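Local coordinates for protein catalase-3 (Neurospora crassa, PDB 4AJ9) that catalyses the breakdown of hydrogen peroxide to water and oxygen with a heme cofactor, consistent with a role in protecting the cell from peroxide, at residues V142-D147 / D178-Q183; W192-N197 / N462-E467. All blocks are in the same frame, centred on the assembly; numbering follows the deposited sequence.

Contact 1 of 2, residues V142-D147 / D178-Q183. With HEM (protoporphyrin IX containing Fe), chain Y.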
# COMPACT_ATOMS: atom_id res chain seq x y z
N VAL C 142 -27.91 -0.70 22.03
CA VAL C 142 -27.60 -2.12 21.99
C VAL C 142 -27.10 -2.50 20.59
O VAL C 142 -27.47 -1.88 19.60
CB VAL C 142 -28.83 -2.99 22.34
CG1 VAL C 142 -29.23 -2.77 23.80
CG2 VAL C 142 -29.99 -2.69 21.39
N PHE C 143 -26.28 -3.53 20.52
CA PHE C 143 -25.79 -3.97 19.22
C PHE C 143 -26.35 -5.33 18.82
O PHE C 143 -26.89 -6.05 19.65
CB PHE C 143 -24.27 -3.96 19.18
CG PHE C 143 -23.72 -3.84 17.79
CD1 PHE C 143 -23.81 -2.64 17.10
CD2 PHE C 143 -23.18 -4.93 17.15
CE1 PHE C 143 -23.33 -2.52 15.81
CE2 PHE C 143 -22.70 -4.83 15.86
CZ PHE C 143 -22.78 -3.63 15.18
N PHE C 144 -26.20 -5.69 17.54
CA PHE C 144 -26.85 -6.88 16.97
C PHE C 144 -26.34 -8.21 17.49
O PHE C 144 -27.09 -9.20 17.53
CB PHE C 144 -26.66 -6.94 15.45
CG PHE C 144 -27.35 -5.83 14.69
CD1 PHE C 144 -28.70 -5.91 14.39
CD2 PHE C 144 -26.63 -4.74 14.25
CE1 PHE C 144 -29.33 -4.90 13.66
CE2 PHE C 144 -27.25 -3.72 13.52
CZ PHE C 144 -28.59 -3.80 13.23
N ILE C 145 -25.07 -8.27 17.85
CA ILE C 145 -24.43 -9.56 18.11
C ILE C 145 -23.65 -9.50 19.39
O ILE C 145 -23.33 -8.42 19.87
CB ILE C 145 -23.50 -9.96 16.96
CG1 ILE C 145 -22.50 -8.83 16.69
CG2 ILE C 145 -24.31 -10.28 15.69
CD1 ILE C 145 -21.39 -9.18 15.75
N GLN C 146 -23.34 -10.67 19.94
CA GLN C 146 -22.79 -10.77 21.30
C GLN C 146 -21.31 -11.14 21.31
O GLN C 146 -20.69 -11.18 22.35
CB GLN C 146 -23.59 -11.80 22.11
CG GLN C 146 -25.08 -11.51 22.17
CD GLN C 146 -25.85 -12.55 22.96
OE1 GLN C 146 -25.79 -13.74 22.65
NE2 GLN C 146 -26.57 -12.11 23.99
N ASP C 147 -20.76 -11.41 20.14
CA ASP C 147 -19.36 -11.79 20.06
C ASP C 147 -18.76 -11.18 18.79
O ASP C 147 -19.31 -11.34 17.70
CB ASP C 147 -19.24 -13.32 20.06
CG ASP C 147 -17.80 -13.81 20.21
OD1 ASP C 147 -16.89 -13.26 19.53
OD2 ASP C 147 -17.58 -14.76 21.00
N ASP C 178 -32.58 -12.87 6.60
CA ASP C 178 -32.11 -14.24 6.86
C ASP C 178 -31.21 -14.22 8.09
O ASP C 178 -31.38 -15.03 9.00
CB ASP C 178 -31.34 -14.77 5.63
CG ASP C 178 -30.78 -16.18 5.83
OD1 ASP C 178 -31.25 -16.91 6.71
OD2 ASP C 178 -29.86 -16.56 5.07
N PHE C 179 -30.26 -13.29 8.13
CA PHE C 179 -29.36 -13.19 9.28
C PHE C 179 -30.08 -12.82 10.58
O PHE C 179 -29.83 -13.41 11.62
CB PHE C 179 -28.21 -12.21 9.03
CG PHE C 179 -27.22 -12.15 10.17
CD1 PHE C 179 -26.22 -13.10 10.28
CD2 PHE C 179 -27.32 -11.16 11.14
CE1 PHE C 179 -25.31 -13.07 11.34
CE2 PHE C 179 -26.41 -11.12 12.21
CZ PHE C 179 -25.40 -12.08 12.30
N PHE C 180 -30.97 -11.84 10.51
CA PHE C 180 -31.70 -11.38 11.70
C PHE C 180 -32.49 -12.51 12.32
O PHE C 180 -32.63 -12.60 13.54
CB PHE C 180 -32.66 -10.24 11.33
CG PHE C 180 -31.98 -8.99 10.85
CD1 PHE C 180 -30.70 -8.67 11.27
CD2 PHE C 180 -32.63 -8.13 9.98
CE1 PHE C 180 -30.08 -7.50 10.84
CE2 PHE C 180 -32.01 -6.97 9.53
CZ PHE C 180 -30.74 -6.66 9.97
N SER C 181 -33.02 -13.38 11.48
CA SER C 181 -33.89 -14.45 11.95
C SER C 181 -33.10 -15.71 12.30
O SER C 181 -33.56 -16.52 13.10
CB SER C 181 -35.00 -14.72 10.93
OG SER C 181 -34.49 -15.16 9.68
N SER C 182 -31.93 -15.86 11.70
CA SER C 182 -31.05 -17.00 11.98
C SER C 182 -30.22 -16.76 13.24
O SER C 182 -29.71 -17.71 13.84
CB SER C 182 -30.11 -17.24 10.81
OG SER C 182 -30.80 -17.76 9.68
N GLN C 183 -30.09 -15.49 13.63
CA GLN C 183 -29.23 -15.06 14.73
C GLN C 183 -30.02 -14.11 15.63
O GLN C 183 -29.85 -12.89 15.56
CB GLN C 183 -28.00 -14.32 14.16
CG GLN C 183 -26.92 -13.97 15.18
CD GLN C 183 -26.22 -15.21 15.69
OE1 GLN C 183 -25.18 -15.61 15.16
NE2 GLN C 183 -26.82 -15.84 16.70
CHA HEM Y . -16.33 1.85 12.51
CHB HEM Y . -19.44 1.91 16.25
CHC HEM Y . -19.05 -2.91 16.60
CHD HEM Y . -15.34 -2.83 13.49
C1A HEM Y . -17.24 2.29 13.45
C2A HEM Y . -17.71 3.66 13.63
C3A HEM Y . -18.58 3.67 14.66
C4A HEM Y . -18.67 2.32 15.17
CMA HEM Y . -19.35 4.88 15.23
CAA HEM Y . -17.31 4.87 12.74
CBA HEM Y . -16.22 5.72 13.40
CGA HEM Y . -15.97 6.92 12.53
O1A HEM Y . -14.89 6.99 11.88
O2A HEM Y . -16.85 7.82 12.46
C1B HEM Y . -19.56 0.61 16.71
C2B HEM Y . -20.28 0.20 17.90
C3B HEM Y . -20.20 -1.14 17.99
C4B HEM Y . -19.40 -1.60 16.87
CMB HEM Y . -21.02 1.19 18.83
CAB HEM Y . -20.76 -2.08 19.08
CBB HEM Y . -20.97 -1.64 20.33
C1C HEM Y . -17.96 -3.28 15.85
C2C HEM Y . -17.30 -4.57 15.89
C3C HEM Y . -16.29 -4.54 15.01
C4C HEM Y . -16.25 -3.22 14.43
CMC HEM Y . -17.73 -5.77 16.75
CAC HEM Y . -15.25 -5.62 14.70
CBC HEM Y . -14.86 -6.45 15.67
C1D HEM Y . -15.26 -1.59 12.93
C2D HEM Y . -14.29 -1.22 11.93
C3D HEM Y . -14.60 0.24 11.63
C4D HEM Y . -15.72 0.60 12.47
CMD HEM Y . -13.19 -2.12 11.34
CAD HEM Y . -13.85 1.15 10.63
CBD HEM Y . -12.85 1.96 11.45
CGD HEM Y . -12.00 2.78 10.52
O1D HEM Y . -11.41 3.79 10.99
O2D HEM Y . -11.94 2.45 9.30
NA HEM Y . -17.85 1.51 14.41
NB HEM Y . -19.04 -0.51 16.12
NC HEM Y . -17.29 -2.48 14.95
ND HEM Y . -16.08 -0.51 13.22
FE HEM Y . -17.51 -0.45 14.76
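Asp178 OD2, just ahead of the two phenylalanines that meet Phe144 and Ile145, is gripped by three groups of the second subunit: the hydroxyls of Tyr397 and Ser400 and the backbone N of Leu402. This anchors one face of helix 174-182 in the subunit interface. The same helix also brings Phe179 and Phe180 to residues 142-147, and no hydrogen bond crosses between the segments. Phe144 CE1 comes within 3.9 Å of Phe180 CE1. The two ring planes are nearly parallel, at 11°, but slid apart: their centroids lie 5.8 Å from each other, so the rings barely overlap. Beside them Ile145 CG2 meets Phe179 CZ at 4.0 Å and lies at the edge of that ring, in its plane. With chi1 of Ile145 at 53°, CG2 is anti to the carbonyl carbon; this branch meets Phe179, while CG1 goes to the Phe143 ring. One face of the Phe179 ring carries Gln183 CB from its own segment, 3.9 Å above the plane and toward the rim.

Residues 142-147 belong to the loop between strand 131-138 of the catalase beta-barrel and helix 151-158. Phe143 belongs to the heme pocket. Its CG is 3.7 Å from the vinyl carbon CAB of the heme, which lies over one face of the ring. Phe144 CD2 sits over the centre of the opposite face, 4.1 Å above it, and Ile145 CG1 touches the edge in plane. The ring is thus held between heme and protein. Phe144 O, buried in this apolar setting, accepts a hydrogen bond from Ser185 OG. Further along, Asp147 OD2 forms a salt bridge with Lys33 NZ of the third subunit.

Contact 2 of 2, residues W192-N197 / N462-E467; sequences WAMSGN and NAIRFE
Met194, near the junction of helix 187-193 and the turn after it, packs onto helix 454-468, and so joins the catalase core to the helical region that comes later in the chain. Its CB lies 4.0 Å from Ala463 CB. CG, anti to the carbonyl carbon (chi1 -63°), turns to Ile464 CG1 at 3.7 Å, and these two side chains cross at about a right angle. The chain bends at chi2 and again at chi3, and SD rests 3.8 Å from Ala463 CB. The tip, CE, sits above the carboxylate of Glu467, 3.7 Å from its CD and almost equally far from both oxygens. Glu467 OE1 is also hydrogen-bonded to Thr171 OG1 and Trp177 NE1. The small Ala463 lets the backbones come close, with Met194 O only 3.5 Å from Ala463 CB. An alanine in place of Met194 would probably open a gap beside Ala463 and leave Ile464 CG1 and the face of the Glu467 carboxylate without the groups that cover them. The chain turns tightly here: Trp192 O accepts from both Ser195 N and Ser195 OG, the hydroxyl at 2.7 Å. Ser195 OG also closes an ST turn, accepting from Asn197 N at 3.2 Å with an N-H...O angle of 160°.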
# COMPACT_ATOMS: atom_id res chain seq x y z
N TRP C 192 -34.87 -1.22 17.25
CA TRP C 192 -34.44 0.16 17.36
C TRP C 192 -34.22 0.77 15.97
O TRP C 192 -34.58 1.93 15.72
CB TRP C 192 -33.13 0.27 18.15
CG TRP C 192 -33.27 0.18 19.67
CD1 TRP C 192 -33.32 -0.97 20.42
CD2 TRP C 192 -33.35 1.27 20.61
NE1 TRP C 192 -33.43 -0.65 21.76
CE2 TRP C 192 -33.44 0.71 21.90
CE3 TRP C 192 -33.33 2.66 20.48
CZ2 TRP C 192 -33.54 1.49 23.06
CZ3 TRP C 192 -33.44 3.44 21.63
CH2 TRP C 192 -33.53 2.85 22.90
N ALA C 193 -33.63 -0.00 15.07
CA ALA C 193 -33.35 0.50 13.72
C ALA C 193 -34.66 0.69 12.93
O ALA C 193 -34.73 1.51 12.02
CB ALA C 193 -32.39 -0.44 12.97
N MET C 194 -35.68 -0.09 13.29
CA MET C 194 -37.00 0.03 12.68
C MET C 194 -37.83 1.15 13.32
O MET C 194 -38.93 1.44 12.86
CB MET C 194 -37.78 -1.29 12.77
CG MET C 194 -37.14 -2.45 12.02
SD MET C 194 -37.07 -2.14 10.24
CE MET C 194 -35.30 -2.19 9.94
N SER C 195 -37.30 1.78 14.37
CA SER C 195 -37.98 2.91 15.00
C SER C 195 -37.44 4.22 14.45
O SER C 195 -36.73 4.23 13.43
CB SER C 195 -37.80 2.86 16.53
OG SER C 195 -36.51 3.31 16.91
N GLY C 196 -37.78 5.33 15.10
CA GLY C 196 -37.27 6.62 14.66
C GLY C 196 -35.76 6.72 14.73
O GLY C 196 -35.14 7.53 14.06
N ASN C 197 -35.14 5.88 15.57
CA ASN C 197 -33.68 5.90 15.66
C ASN C 197 -33.05 5.58 14.30
O ASN C 197 -31.91 5.96 14.03
CB ASN C 197 -33.18 4.90 16.71
CG ASN C 197 -33.41 5.39 18.13
OD1 ASN C 197 -34.55 5.56 18.56
ND2 ASN C 197 -32.33 5.62 18.86
N ASN C 462 -44.73 -0.88 10.64
CA ASN C 462 -44.77 -0.50 9.24
C ASN C 462 -43.40 -0.55 8.56
O ASN C 462 -43.30 -0.84 7.38
CB ASN C 462 -45.40 0.89 9.07
CG ASN C 462 -46.90 0.87 9.29
OD1 ASN C 462 -47.51 -0.20 9.39
ND2 ASN C 462 -47.50 2.04 9.34
N ALA C 463 -42.35 -0.26 9.32
CA ALA C 463 -41.00 -0.38 8.80
C ALA C 463 -40.68 -1.85 8.56
O ALA C 463 -40.12 -2.23 7.53
CB ALA C 463 -39.99 0.26 9.76
N ILE C 464 -41.05 -2.70 9.52
CA ILE C 464 -40.83 -4.14 9.36
C ILE C 464 -41.64 -4.67 8.19
O ILE C 464 -41.14 -5.48 7.40
CB ILE C 464 -41.18 -4.92 10.64
CG1 ILE C 464 -40.29 -4.45 11.81
CG2 ILE C 464 -41.03 -6.42 10.40
CD1 ILE C 464 -40.69 -5.05 13.19
N ARG C 465 -42.89 -4.22 8.07
CA ARG C 465 -43.72 -4.59 6.91
C ARG C 465 -43.05 -4.18 5.60
O ARG C 465 -42.98 -4.96 4.65
CB ARG C 465 -45.10 -3.91 6.98
CG ARG C 465 -46.05 -4.49 8.02
CD ARG C 465 -47.29 -3.58 8.17
NE ARG C 465 -48.39 -4.23 8.89
CZ ARG C 465 -49.47 -3.60 9.34
NH1 ARG C 465 -49.62 -2.29 9.17
NH2 ARG C 465 -50.42 -4.29 9.97
N PHE C 466 -42.57 -2.94 5.54
CA PHE C 466 -41.94 -2.46 4.31
C PHE C 466 -40.74 -3.35 3.96
O PHE C 466 -40.67 -3.92 2.87
CB PHE C 466 -41.52 -0.99 4.47
CG PHE C 466 -40.64 -0.47 3.35
CD1 PHE C 466 -39.26 -0.62 3.42
CD2 PHE C 466 -41.19 0.16 2.24
CE1 PHE C 466 -38.44 -0.15 2.40
CE2 PHE C 466 -40.37 0.64 1.21
CZ PHE C 466 -38.99 0.49 1.30
N GLU C 467 -39.81 -3.48 4.91
CA GLU C 467 -38.58 -4.24 4.72
C GLU C 467 -38.79 -5.71 4.39
O GLU C 467 -38.21 -6.23 3.44
CB GLU C 467 -37.68 -4.12 5.96
CG GLU C 467 -37.25 -2.68 6.25
CD GLU C 467 -35.74 -2.50 6.25
OE1 GLU C 467 -35.01 -3.51 6.31
OE2 GLU C 467 -35.29 -1.33 6.19

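Contacts 1 and 2 lie in series along the chain, their centres 16 Å apart. Helix 174-182 of contact 1 is followed directly by helix 187-193, which leads into contact 2. The two contacts also touch: Val142 CG2 packs 3.9 Å from Trp192 CD1. Trp177 neighbours both: it is edge-to-face with Phe180 and also reaches the Glu467 of contact 2. Contact 1 is the one near the heme. It holds a residue of the heme pocket, and the side chain of Phe144 is about 7 Å from that of Asn138 and about 9 Å from that of His65, both predicted active-site residues. Contact 2 lies away from these sites. Both contacts touch the third subunit.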